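PDB 3WQC: D-threo-3-hydroxyaspartate dehydratase from Delftia, which uses pyridoxal 5'-phosphate and a divalent metal ion to deaminate D-threo-3-hydroxyaspartate to oxaloacetate and ammonia, and also acts on L-threo- and L-erythro-3-hydroxyaspartate and D-serine. Local coordinates for residues 101-106 with 129-134; 123-128 with 167-172; 141-146 with 163-168; 306-311 with 325-330; 371-374 with 380-383. One frame throughout, in Å; residues are numbered along the deposited sequence.

Contacts 1, 2 and 3 belong to the alanine racemase-like barrel domain and form a chain of packing: helix 122-135 meets helix 102-110 in contact 1 and helix 159-171 in contact 2, and helix 159-171 lies on strand 140-146 in contact 3. Contact 3 is fully buried and purely aliphatic; contacts 1 and 2 each have a buried side and an exposed one, the first built round a phenylalanine ring, the second edged by a water bridge. Contacts 4 and 5 reach the other, mixed sheet, their centres about 23 Å apart. There contact 4 sets a tyrosine ring over an alanine methyl, while contact 5 is the most polar, a hydrogen-bonded antiparallel hairpin.

Contact 1: 101-106 with 129-134; sequences RLPQAL and AAFGRE
Phe131 reaches from helix 122-135 and lays its ring against helix 102-110. The tight part is at Leu102: its CB sits over one face of the ring, 4.0 Å from the centroid and 30° off the normal, a CH-pi contact in which CB comes within 3.6 Å of Phe131 CD2. Leu102 CD1 continues past the ring to Phe131 CB, the two side chains sliding by one another in opposite directions. Phe131 can span the distance because its CG is anti to the backbone N (chi1 -175°). One turn further on, Leu106 CD2 packs on Phe131 CE2 at 3.8 Å.

The looser side lies at Pro103, which is exposed; its side chain and that of Phe131 cross at about a right angle, Pro103 CG coming 4.0 Å from Phe131 CZ at an oblique approach. Inward, by contrast, Leu102 packs on Leu117 of strand 114-119 and on Ile128.

The short helix segments are 11.3 Å apart and cross at -50°, a separation that the Phe131 ring spans. No hydrogen bond joins them, so their cohesion here comes from dispersion and hydrophobic burial, concentrated on a single aromatic ring.

Contact 2: 123-128 with 167-172; sequences AAAQAI and RTLHDG
Thr168 has CG2 anti to its backbone N and OG1 anti to the carbonyl carbon (chi1 -65°), a setting that sends the methyl to helix 122-135 and turns the hydroxyl back along its own helix. Gln126 starts from a CB that points away from helix 159-171, but with chi1 -73° its CG passes 3.7 Å from Thr168 CG2, and the chain, extended beyond CG, brings the amide near enough for one water to join it to the Thr168 hydroxyl.

The Thr168 methyl does most of the touching. CG2 lies 3.7 Å from Ala125 CB and touches the Gln126 backbone as well, 3.6 Å from Gln126 N. On the inner side Leu169 CD2 packs 3.8 Å from Ala125 CB, so that the Ala125 methyl nests against both residues. Leu169 goes on to Val141 of strand 140-146, and Ile128 from the facing helix meets the same valine, which closes the inner side with hydrocarbon.

At the outer edge the water accepts from Gln126 NE2 at 2.9 Å and donates to Thr168 OG1 at 2.9 Å. The hydroxyl's own hydrogen bond goes to Ala164 O within its helix.

The helix segments run nearly parallel, 13° apart with axes at 8.8 Å, as expected of successive helices round an alpha/beta barrel. Alanine at the nearest point, Ala125 opposite Leu169, is consistent with this close approach. The chemistry is therefore graded: aliphatic toward the sheet, water-mediated toward solvent, with no direct hydrogen bond between the helices.

Contact 3: 141-146 with 163-168; sequences VWIEID and LAIGRT
Strand 140-146 and helix 159-171 come nearest at Ile143 and Gly166, whose CA atoms are 7.6 Å apart. The strand's Ile143 points to the helix and carries its side of the contact with a single branch: CG1 is anti to the carbonyl carbon (chi1 -59°) and the chain stays extended (chi2 173°), placing CD1 at the helix surface. There CD1 meets Ile165 CG2 at 3.7 Å and Gly166 N at 3.8 Å. The two isoleucines approach at a slant, and Ile143 CG1 also lies against the same methyl, 3.8 Å from Ile165 CG2. At Gly166 the tip of Ile143 rests on the helix backbone.

Outside the pair, Leu176 of the next strand packs on Ile143, while Ile165 bridges the other way to Val119 of strand 114-119. Within the helix, Ala164 O takes two bonds, from Thr168 N at 3.0 Å and from Thr168 OG1 at 2.7 Å, which reach it from opposite faces of its plane.

This is the layer between parallel strands and outer helices in the barrel domain. Between strand and helix the contact is wholly apolar, so shape fit and exclusion of water hold them; no hydrogen bond joins the two segments, and the strand's backbone bonds to its sheet neighbours.

Contact 4: 306-311 with 325-330; sequences FGYGQV and TGANQE
The Tyr308 ring lies flat over the methyl of Ala327, and this CH-pi contact is the main link between 306-311 and 325-330. Ala327 CB stands 3.7 Å from the ring centroid and only 12° off the normal, so the methyl sits almost centrally beneath one face and all six ring carbons lie within 4.1 Å of Ala327 CB. The first torsion (chi1 -74°) puts the ring anti to the carbonyl carbon of Tyr308 and swings it over strand 322-327.

Van der Waals contact with the backbone extends the patch. Tyr308 CD1 lies 3.8 Å from Gly326 C, at an oblique approach, and Tyr308 CE1 lies 3.9 Å from Ala327 N. Gly326 shares a classic beta bulge with Thr325, both facing Ile333 on the neighbouring strand.

On the other segment, Phe306 to Gly309 form a type II' beta turn, closed by Gly309 N to Phe306 O at 2.9 Å. Gly307 takes the positive phi that this turn needs at its second position. The turn leads into strand 310-312, so the contact ties a turn to a strand of the mixed sheet in the C-terminal domain.

No hydrogen bond crosses between the two segments, but Tyr308 and Gly309 bond through their backbones to Leu324, just before 325-330. Gln310 NE2 bonds Val311 O at 2.9 Å, nearly straight at 167°. Asn328 ND2 reaches Ala327 O at 3.1 Å from above the carbonyl plane, and its OD1 accepts from Arg151 of the second subunit, part of the pyridoxal phosphate pocket there. At the far end of the tyrosine, OH is hydrogen-bonded to Arg295 NH1.

Contact 5: 371-374 with 380-383; sequences AYQA and SVQT
Thr383 OG1 is gripped twice, directly by Gln373 NE2, which donates to it at 3.0 Å (157° at the hydrogen), and by a water that also bonds Gln373 OE1 and lies 2.9 Å from Thr383 OG1. Thr383 OG1 lies 16° out of the Gln373 amide plane. A bend at chi2 (-63°) lays the glutamine beside the threonine, both pointing the same way. The water donates to OE1, so both ends of the amide are engaged, while Val381 CG2 packs close to that oxygen. Further along the same face, Ala371 CB meets Thr383 CG2 at 3.5 Å, a tight methyl pair.

Behind this polar cluster runs the backbone. Ala374 and Gln382 form the hydrogen-bonded pair, with Ala374 N to Gln382 O at 2.8 Å and the return bond, Gln382 N to Ala374 O, at 3.0 Å; Gln373 and Thr383 form the adjacent non-hydrogen-bonded pair. Val381 CA adds a CH...O contact to Ala374 O at 3.2 Å.

On its other edge strand 371-375 pairs with strand 22-26, and Tyr372 OH is held by Arg386. The whole is an antiparallel beta hairpin at the edge of the mixed sheet, with a cross-strand Gln-Thr pair on one face.

Contact 1: 101-106 with 129-134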
# COMPACT_ATOMS: atom_id res chain seq x y z
N ARG B 101 -18.01 -16.39 -4.22
CA ARG B 101 -18.42 -15.54 -3.13
C ARG B 101 -19.93 -15.57 -2.88
O ARG B 101 -20.42 -14.87 -1.98
CB ARG B 101 -17.96 -14.09 -3.36
CG ARG B 101 -16.46 -13.96 -2.99
CD ARG B 101 -15.97 -12.51 -2.99
NE ARG B 101 -15.54 -12.04 -4.32
CZ ARG B 101 -14.29 -12.21 -4.80
NH1 ARG B 101 -13.35 -12.88 -4.08
NH2 ARG B 101 -13.98 -11.65 -5.97
N LEU B 102 -20.69 -16.37 -3.68
CA LEU B 102 -22.15 -16.34 -3.49
C LEU B 102 -22.64 -16.79 -2.07
O LEU B 102 -23.55 -16.21 -1.54
CB LEU B 102 -22.84 -17.16 -4.60
CG LEU B 102 -22.92 -16.32 -5.90
CD1 LEU B 102 -23.21 -17.24 -7.09
CD2 LEU B 102 -24.06 -15.26 -5.79
N PRO B 103 -21.97 -17.80 -1.46
CA PRO B 103 -22.42 -18.17 -0.08
C PRO B 103 -22.27 -16.99 0.85
O PRO B 103 -23.16 -16.76 1.67
CB PRO B 103 -21.50 -19.36 0.29
CG PRO B 103 -21.23 -20.07 -1.12
CD PRO B 103 -21.03 -18.81 -2.03
N GLN B 104 -21.19 -16.22 0.77
CA GLN B 104 -21.06 -15.06 1.69
C GLN B 104 -22.12 -14.01 1.41
O GLN B 104 -22.70 -13.45 2.32
CB GLN B 104 -19.67 -14.44 1.53
CG GLN B 104 -19.56 -13.46 2.69
CD GLN B 104 -18.28 -12.69 2.75
OE1 GLN B 104 -18.08 -11.79 3.70
NE2 GLN B 104 -17.37 -12.99 1.79
N ALA B 105 -22.42 -13.76 0.10
CA ALA B 105 -23.46 -12.75 -0.21
C ALA B 105 -24.82 -13.29 0.30
O ALA B 105 -25.59 -12.45 0.82
CB ALA B 105 -23.51 -12.57 -1.72
N LEU B 106 -25.08 -14.59 0.14
CA LEU B 106 -26.35 -15.20 0.65
C LEU B 106 -26.44 -14.98 2.16
O LEU B 106 -27.52 -14.58 2.68
CB LEU B 106 -26.37 -16.68 0.25
CG LEU B 106 -27.60 -17.43 0.80
CD1 LEU B 106 -28.90 -16.87 0.23
CD2 LEU B 106 -27.41 -18.93 0.58
N ALA B 129 -28.25 -16.92 -10.74
CA ALA B 129 -29.64 -17.38 -10.78
C ALA B 129 -29.67 -18.85 -10.36
O ALA B 129 -30.61 -19.25 -9.66
CB ALA B 129 -30.13 -17.20 -12.21
N ALA B 130 -28.71 -19.69 -10.77
CA ALA B 130 -28.78 -21.11 -10.37
C ALA B 130 -28.59 -21.24 -8.86
O ALA B 130 -29.32 -22.02 -8.20
CB ALA B 130 -27.72 -21.88 -11.10
N PHE B 131 -27.67 -20.44 -8.26
CA PHE B 131 -27.52 -20.57 -6.84
C PHE B 131 -28.71 -20.04 -6.07
O PHE B 131 -29.15 -20.61 -5.05
CB PHE B 131 -26.20 -19.79 -6.47
CG PHE B 131 -25.84 -19.93 -5.00
CD1 PHE B 131 -25.33 -21.16 -4.53
CD2 PHE B 131 -25.95 -18.84 -4.11
CE1 PHE B 131 -24.93 -21.31 -3.19
CE2 PHE B 131 -25.55 -19.03 -2.75
CZ PHE B 131 -25.01 -20.22 -2.33
N GLY B 132 -29.27 -18.92 -6.56
CA GLY B 132 -30.47 -18.34 -5.94
C GLY B 132 -31.61 -19.35 -5.99
O GLY B 132 -32.38 -19.49 -5.03
N ARG B 133 -31.84 -20.02 -7.15
CA ARG B 133 -32.91 -21.02 -7.19
C ARG B 133 -32.60 -22.15 -6.17
O ARG B 133 -33.51 -22.62 -5.45
CB ARG B 133 -32.97 -21.58 -8.62
CG ARG B 133 -33.63 -20.54 -9.52
CD ARG B 133 -34.06 -21.14 -10.89
NE ARG B 133 -32.91 -21.71 -11.56
CZ ARG B 133 -32.10 -21.04 -12.39
NH1 ARG B 133 -32.34 -19.72 -12.59
NH2 ARG B 133 -31.05 -21.70 -12.98
N GLU B 134 -31.37 -22.64 -6.15
CA GLU B 134 -31.00 -23.73 -5.21
C GLU B 134 -31.29 -23.36 -3.77
O GLU B 134 -31.72 -24.21 -2.96
CB GLU B 134 -29.52 -24.16 -5.38
CG GLU B 134 -29.07 -25.31 -4.55
CD GLU B 134 -27.50 -25.45 -4.54
OE1 GLU B 134 -26.69 -24.63 -3.94
OE2 GLU B 134 -27.04 -26.41 -5.15

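Contact 2: 123-128 with 167-172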
# COMPACT_ATOMS: atom_id res chain seq x y z
N ALA B 123 -22.56 -15.72 -18.20
CA ALA B 123 -22.12 -16.81 -17.27
C ALA B 123 -22.27 -16.36 -15.81
O ALA B 123 -22.70 -17.17 -14.97
CB ALA B 123 -20.68 -17.17 -17.52
N ALA B 124 -21.94 -15.07 -15.49
CA ALA B 124 -22.10 -14.67 -14.05
C ALA B 124 -23.57 -14.64 -13.68
O ALA B 124 -23.96 -15.04 -12.58
CB ALA B 124 -21.41 -13.33 -13.79
N ALA B 125 -24.43 -14.17 -14.62
CA ALA B 125 -25.86 -14.14 -14.35
C ALA B 125 -26.40 -15.55 -14.12
O ALA B 125 -27.24 -15.76 -13.27
CB ALA B 125 -26.58 -13.40 -15.51
N GLN B 126 -25.96 -16.49 -14.96
CA GLN B 126 -26.43 -17.86 -14.83
C GLN B 126 -25.96 -18.42 -13.47
O GLN B 126 -26.76 -19.15 -12.84
CB GLN B 126 -25.82 -18.76 -15.92
CG GLN B 126 -26.42 -18.50 -17.30
CD GLN B 126 -25.85 -19.40 -18.36
OE1 GLN B 126 -24.83 -20.08 -18.16
NE2 GLN B 126 -26.48 -19.43 -19.55
N ALA B 127 -24.74 -18.10 -13.03
CA ALA B 127 -24.26 -18.66 -11.75
C ALA B 127 -25.11 -18.15 -10.59
O ALA B 127 -25.48 -18.88 -9.65
CB ALA B 127 -22.79 -18.28 -11.54
N ILE B 128 -25.38 -16.83 -10.60
CA ILE B 128 -26.21 -16.23 -9.53
C ILE B 128 -27.62 -16.85 -9.56
O ILE B 128 -28.13 -17.23 -8.48
CB ILE B 128 -26.28 -14.72 -9.63
CG1 ILE B 128 -24.87 -14.08 -9.45
CG2 ILE B 128 -27.24 -14.16 -8.54
CD1 ILE B 128 -24.83 -12.55 -9.55
N ARG B 167 -32.53 -11.04 -19.23
CA ARG B 167 -33.45 -12.19 -19.23
C ARG B 167 -32.97 -13.31 -18.37
O ARG B 167 -33.73 -13.97 -17.69
CB ARG B 167 -33.72 -12.61 -20.68
CG ARG B 167 -34.52 -11.58 -21.43
CD ARG B 167 -34.56 -11.90 -22.91
NE ARG B 167 -35.44 -10.94 -23.60
CZ ARG B 167 -35.29 -10.67 -24.90
NH1 ARG B 167 -34.23 -11.16 -25.59
NH2 ARG B 167 -36.11 -9.81 -25.49
N THR B 168 -31.65 -13.58 -18.41
CA THR B 168 -31.13 -14.70 -17.61
C THR B 168 -31.48 -14.43 -16.13
O THR B 168 -31.93 -15.33 -15.38
CB THR B 168 -29.61 -14.81 -17.77
OG1 THR B 168 -29.31 -15.14 -19.12
CG2 THR B 168 -29.01 -15.87 -16.82
N LEU B 169 -31.26 -13.16 -15.70
CA LEU B 169 -31.59 -12.82 -14.31
C LEU B 169 -33.09 -12.87 -14.04
O LEU B 169 -33.57 -13.51 -13.07
CB LEU B 169 -31.05 -11.39 -13.99
CG LEU B 169 -29.51 -11.33 -13.97
CD1 LEU B 169 -29.09 -9.82 -13.96
CD2 LEU B 169 -28.89 -12.10 -12.79
N HIS B 170 -33.87 -12.20 -14.92
CA HIS B 170 -35.32 -12.05 -14.65
C HIS B 170 -36.10 -13.37 -14.78
O HIS B 170 -36.89 -13.76 -13.92
CB HIS B 170 -35.85 -11.00 -15.59
CG HIS B 170 -37.29 -10.69 -15.37
ND1 HIS B 170 -37.72 -9.99 -14.29
CD2 HIS B 170 -38.40 -10.94 -16.12
CE1 HIS B 170 -39.07 -9.85 -14.33
NE2 HIS B 170 -39.47 -10.39 -15.45
N ASP B 171 -35.77 -14.14 -15.87
CA ASP B 171 -36.44 -15.41 -16.11
C ASP B 171 -35.98 -16.40 -15.03
O ASP B 171 -36.72 -17.34 -14.70
CB ASP B 171 -36.02 -16.02 -17.43
CG ASP B 171 -36.49 -15.23 -18.62
OD1 ASP B 171 -37.41 -14.40 -18.54
OD2 ASP B 171 -35.88 -15.47 -19.74
N GLY B 172 -34.76 -16.18 -14.50
CA GLY B 172 -34.17 -17.05 -13.50
C GLY B 172 -34.71 -16.79 -12.12
O GLY B 172 -34.26 -17.49 -11.18
O HOH W 1 -28.84 -17.77 -20.14

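Contact 3: 141-146 with 163-168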
# COMPACT_ATOMS: atom_id res chain seq x y z
N VAL B 141 -29.60 -7.97 -8.51
CA VAL B 141 -28.43 -7.90 -9.34
C VAL B 141 -28.62 -6.74 -10.29
O VAL B 141 -29.70 -6.56 -10.88
CB VAL B 141 -28.20 -9.20 -10.14
CG1 VAL B 141 -26.89 -9.14 -10.94
CG2 VAL B 141 -28.21 -10.42 -9.22
N TRP B 142 -27.56 -5.91 -10.41
CA TRP B 142 -27.54 -4.82 -11.39
C TRP B 142 -26.59 -5.19 -12.48
O TRP B 142 -25.61 -5.94 -12.26
CB TRP B 142 -27.10 -3.50 -10.77
CG TRP B 142 -28.02 -3.03 -9.67
CD1 TRP B 142 -29.12 -3.63 -9.05
CD2 TRP B 142 -27.82 -1.76 -8.96
NE1 TRP B 142 -29.59 -2.84 -8.02
CE2 TRP B 142 -28.83 -1.69 -7.92
CE3 TRP B 142 -26.87 -0.73 -9.07
CZ2 TRP B 142 -28.89 -0.59 -7.02
CZ3 TRP B 142 -26.92 0.36 -8.17
CH2 TRP B 142 -27.93 0.42 -7.16
N ILE B 143 -26.79 -4.62 -13.68
CA ILE B 143 -25.90 -4.95 -14.82
C ILE B 143 -24.91 -3.79 -14.96
O ILE B 143 -25.32 -2.60 -15.08
CB ILE B 143 -26.69 -5.18 -16.12
CG1 ILE B 143 -27.70 -6.36 -15.88
CG2 ILE B 143 -25.68 -5.41 -17.27
CD1 ILE B 143 -28.66 -6.54 -17.07
N GLU B 144 -23.63 -4.10 -14.95
CA GLU B 144 -22.61 -3.06 -15.14
C GLU B 144 -22.43 -2.67 -16.63
O GLU B 144 -22.36 -3.59 -17.47
CB GLU B 144 -21.26 -3.51 -14.54
CG GLU B 144 -20.21 -2.36 -14.54
CD GLU B 144 -18.97 -2.63 -13.73
OE1 GLU B 144 -18.28 -1.61 -13.46
OE2 GLU B 144 -18.68 -3.82 -13.43
N ILE B 145 -22.38 -1.37 -16.92
CA ILE B 145 -22.35 -0.84 -18.28
C ILE B 145 -20.97 -0.20 -18.46
O ILE B 145 -20.48 0.54 -17.59
CB ILE B 145 -23.46 0.20 -18.47
CG1 ILE B 145 -24.83 -0.40 -18.09
CG2 ILE B 145 -23.43 0.71 -19.93
CD1 ILE B 145 -25.21 -1.68 -18.84
N ASP B 146 -20.35 -0.44 -19.60
CA ASP B 146 -19.07 0.19 -19.99
C ASP B 146 -19.47 1.40 -20.85
O ASP B 146 -20.02 1.24 -21.97
CB ASP B 146 -18.25 -0.79 -20.84
CG ASP B 146 -16.97 -0.19 -21.35
OD1 ASP B 146 -16.71 0.99 -21.02
OD2 ASP B 146 -16.24 -0.89 -22.11
N LEU B 163 -29.80 -7.67 -23.18
CA LEU B 163 -31.04 -8.43 -23.00
C LEU B 163 -30.77 -9.85 -22.50
O LEU B 163 -31.58 -10.44 -21.76
CB LEU B 163 -31.89 -8.43 -24.28
CG LEU B 163 -32.71 -7.16 -24.49
CD1 LEU B 163 -32.32 -5.87 -23.86
CD2 LEU B 163 -33.39 -7.14 -25.84
N ALA B 164 -29.70 -10.47 -23.09
CA ALA B 164 -29.43 -11.85 -22.70
C ALA B 164 -29.13 -11.95 -21.18
O ALA B 164 -29.63 -12.81 -20.47
CB ALA B 164 -28.20 -12.38 -23.48
N ILE B 165 -28.36 -10.97 -20.68
CA ILE B 165 -28.07 -10.97 -19.23
C ILE B 165 -29.33 -10.61 -18.44
O ILE B 165 -29.64 -11.30 -17.42
CB ILE B 165 -26.96 -9.93 -18.95
CG1 ILE B 165 -25.65 -10.39 -19.63
CG2 ILE B 165 -26.77 -9.73 -17.44
CD1 ILE B 165 -24.61 -9.24 -19.65
N GLY B 166 -30.06 -9.56 -18.89
CA GLY B 166 -31.25 -9.22 -18.14
C GLY B 166 -32.31 -10.35 -18.10
O GLY B 166 -32.90 -10.58 -17.04
N ARG B 167 -32.53 -11.04 -19.23
CA ARG B 167 -33.45 -12.19 -19.23
C ARG B 167 -32.97 -13.31 -18.37
O ARG B 167 -33.73 -13.97 -17.69
CB ARG B 167 -33.72 -12.61 -20.68
CG ARG B 167 -34.52 -11.58 -21.43
CD ARG B 167 -34.56 -11.90 -22.91
NE ARG B 167 -35.44 -10.94 -23.60
CZ ARG B 167 -35.29 -10.67 -24.90
NH1 ARG B 167 -34.23 -11.16 -25.59
NH2 ARG B 167 -36.11 -9.81 -25.49
N THR B 168 -31.65 -13.58 -18.41
CA THR B 168 -31.13 -14.70 -17.61
C THR B 168 -31.48 -14.43 -16.13
O THR B 168 -31.93 -15.33 -15.38
CB THR B 168 -29.61 -14.81 -17.77
OG1 THR B 168 -29.31 -15.14 -19.12
CG2 THR B 168 -29.01 -15.87 -16.82

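Contact 4: 306-311 with 325-330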
# COMPACT_ATOMS: atom_id res chain seq x y z
N PHE B 306 3.85 15.78 -8.01
CA PHE B 306 4.11 16.06 -6.58
C PHE B 306 5.00 14.95 -5.94
O PHE B 306 5.03 14.90 -4.70
CB PHE B 306 2.79 16.21 -5.85
CG PHE B 306 2.07 17.49 -6.19
CD1 PHE B 306 2.41 18.70 -5.52
CD2 PHE B 306 1.02 17.50 -7.11
CE1 PHE B 306 1.67 19.87 -5.77
CE2 PHE B 306 0.31 18.67 -7.38
CZ PHE B 306 0.64 19.86 -6.73
N GLY B 307 5.65 14.10 -6.71
CA GLY B 307 6.50 13.02 -6.14
C GLY B 307 5.63 12.17 -5.25
O GLY B 307 4.49 11.85 -5.65
N TYR B 308 6.12 11.82 -4.05
CA TYR B 308 5.35 11.06 -3.10
C TYR B 308 4.53 11.93 -2.15
O TYR B 308 3.95 11.42 -1.17
CB TYR B 308 6.27 10.09 -2.31
CG TYR B 308 6.69 8.94 -3.15
CD1 TYR B 308 7.87 8.94 -3.96
CD2 TYR B 308 5.91 7.74 -3.14
CE1 TYR B 308 8.21 7.84 -4.77
CE2 TYR B 308 6.26 6.68 -3.96
CZ TYR B 308 7.38 6.70 -4.71
OH TYR B 308 7.73 5.61 -5.46
N GLY B 309 4.42 13.25 -2.44
CA GLY B 309 3.45 14.06 -1.71
C GLY B 309 3.92 15.49 -1.57
O GLY B 309 5.14 15.74 -1.58
N GLN B 310 2.96 16.38 -1.41
CA GLN B 310 3.25 17.80 -1.17
C GLN B 310 3.51 18.06 0.31
O GLN B 310 2.70 17.74 1.16
CB GLN B 310 2.05 18.66 -1.60
CG GLN B 310 2.17 20.15 -1.23
CD GLN B 310 3.37 20.78 -1.91
OE1 GLN B 310 3.54 20.69 -3.13
NE2 GLN B 310 4.26 21.46 -1.10
N VAL B 311 4.64 18.73 0.61
CA VAL B 311 4.98 19.02 2.04
C VAL B 311 4.12 20.20 2.54
O VAL B 311 4.03 21.28 1.80
CB VAL B 311 6.45 19.39 2.11
CG1 VAL B 311 6.80 19.91 3.52
CG2 VAL B 311 7.31 18.19 1.72
N THR B 325 10.56 13.81 -2.97
CA THR B 325 11.02 13.51 -4.30
C THR B 325 11.34 12.00 -4.45
O THR B 325 11.48 11.51 -5.59
CB THR B 325 12.27 14.36 -4.67
OG1 THR B 325 13.26 14.11 -3.65
CG2 THR B 325 11.93 15.85 -4.76
N GLY B 326 11.51 11.28 -3.33
CA GLY B 326 11.76 9.83 -3.43
C GLY B 326 11.25 9.20 -2.14
O GLY B 326 10.93 9.91 -1.16
N ALA B 327 11.14 7.88 -2.20
CA ALA B 327 10.67 7.15 -0.99
C ALA B 327 11.19 5.75 -1.03
O ALA B 327 11.17 5.05 -2.08
CB ALA B 327 9.12 7.15 -0.99
N ASN B 328 11.68 5.28 0.14
CA ASN B 328 11.88 3.88 0.37
C ASN B 328 10.82 3.44 1.41
O ASN B 328 9.94 4.22 1.73
CB ASN B 328 13.33 3.57 0.80
CG ASN B 328 14.36 3.72 -0.36
OD1 ASN B 328 15.51 3.64 -0.09
ND2 ASN B 328 13.94 3.84 -1.61
N GLN B 329 10.96 2.24 1.96
CA GLN B 329 9.83 1.70 2.73
C GLN B 329 9.45 2.59 3.90
O GLN B 329 8.28 2.96 4.09
CB GLN B 329 10.18 0.29 3.14
CG GLN B 329 8.96 -0.45 3.76
CD GLN B 329 9.20 -1.97 3.85
OE1 GLN B 329 9.82 -2.57 2.92
NE2 GLN B 329 8.62 -2.63 4.87
N GLU B 330 10.47 2.95 4.74
CA GLU B 330 10.20 3.75 5.93
C GLU B 330 10.98 5.10 5.94
O GLU B 330 11.07 5.73 6.98
CB GLU B 330 10.55 2.95 7.21
CG GLU B 330 9.56 1.80 7.44
CD GLU B 330 8.09 2.23 7.74
OE1 GLU B 330 7.79 3.38 8.21
OE2 GLU B 330 7.18 1.34 7.55

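Contact 5: 371-374 with 380-383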
# COMPACT_ATOMS: atom_id res chain seq x y z
N ALA B 371 -5.73 2.93 11.14
CA ALA B 371 -6.71 3.86 11.67
C ALA B 371 -6.29 5.24 11.23
O ALA B 371 -5.07 5.51 10.99
CB ALA B 371 -6.82 3.85 13.23
N TYR B 372 -7.25 6.15 11.22
CA TYR B 372 -6.99 7.58 11.03
C TYR B 372 -6.97 8.25 12.41
O TYR B 372 -7.52 7.75 13.38
CB TYR B 372 -8.16 8.23 10.26
CG TYR B 372 -8.32 7.68 8.87
CD1 TYR B 372 -7.51 8.12 7.81
CD2 TYR B 372 -9.29 6.71 8.59
CE1 TYR B 372 -7.65 7.64 6.49
CE2 TYR B 372 -9.47 6.21 7.29
CZ TYR B 372 -8.66 6.65 6.28
OH TYR B 372 -8.82 6.22 4.97
N GLN B 373 -6.32 9.42 12.43
CA GLN B 373 -6.41 10.30 13.62
C GLN B 373 -7.31 11.47 13.20
O GLN B 373 -6.87 12.28 12.31
CB GLN B 373 -4.96 10.75 13.97
CG GLN B 373 -4.17 9.51 14.50
CD GLN B 373 -4.84 9.02 15.81
OE1 GLN B 373 -5.40 9.80 16.58
NE2 GLN B 373 -4.78 7.77 16.04
N ALA B 374 -8.56 11.50 13.70
CA ALA B 374 -9.55 12.53 13.28
C ALA B 374 -9.32 13.80 14.11
O ALA B 374 -9.42 13.75 15.32
CB ALA B 374 -10.95 12.02 13.56
N SER B 380 -7.34 18.41 19.27
CA SER B 380 -7.53 17.07 19.80
C SER B 380 -7.65 16.09 18.63
O SER B 380 -8.29 16.46 17.60
CB SER B 380 -8.97 17.28 20.37
OG SER B 380 -9.40 16.24 21.09
N VAL B 381 -7.08 14.87 18.74
CA VAL B 381 -7.37 13.83 17.79
C VAL B 381 -8.10 12.64 18.43
O VAL B 381 -8.01 12.42 19.67
CB VAL B 381 -6.08 13.32 17.03
CG1 VAL B 381 -5.52 14.40 16.09
CG2 VAL B 381 -5.00 12.75 18.00
N GLN B 382 -8.80 11.87 17.59
CA GLN B 382 -9.43 10.64 18.05
C GLN B 382 -9.09 9.56 17.08
O GLN B 382 -9.03 9.84 15.88
CB GLN B 382 -10.94 10.84 18.04
CG GLN B 382 -11.73 9.79 18.73
CD GLN B 382 -13.21 10.21 18.81
OE1 GLN B 382 -13.83 10.40 17.75
NE2 GLN B 382 -13.74 10.46 20.02
N THR B 383 -8.95 8.31 17.52
CA THR B 383 -8.52 7.26 16.60
C THR B 383 -9.79 6.70 15.93
O THR B 383 -10.73 6.26 16.64
CB THR B 383 -7.88 6.12 17.44
OG1 THR B 383 -6.69 6.62 18.05
CG2 THR B 383 -7.47 4.89 16.49
O HOH W 2 -5.95 9.16 19.24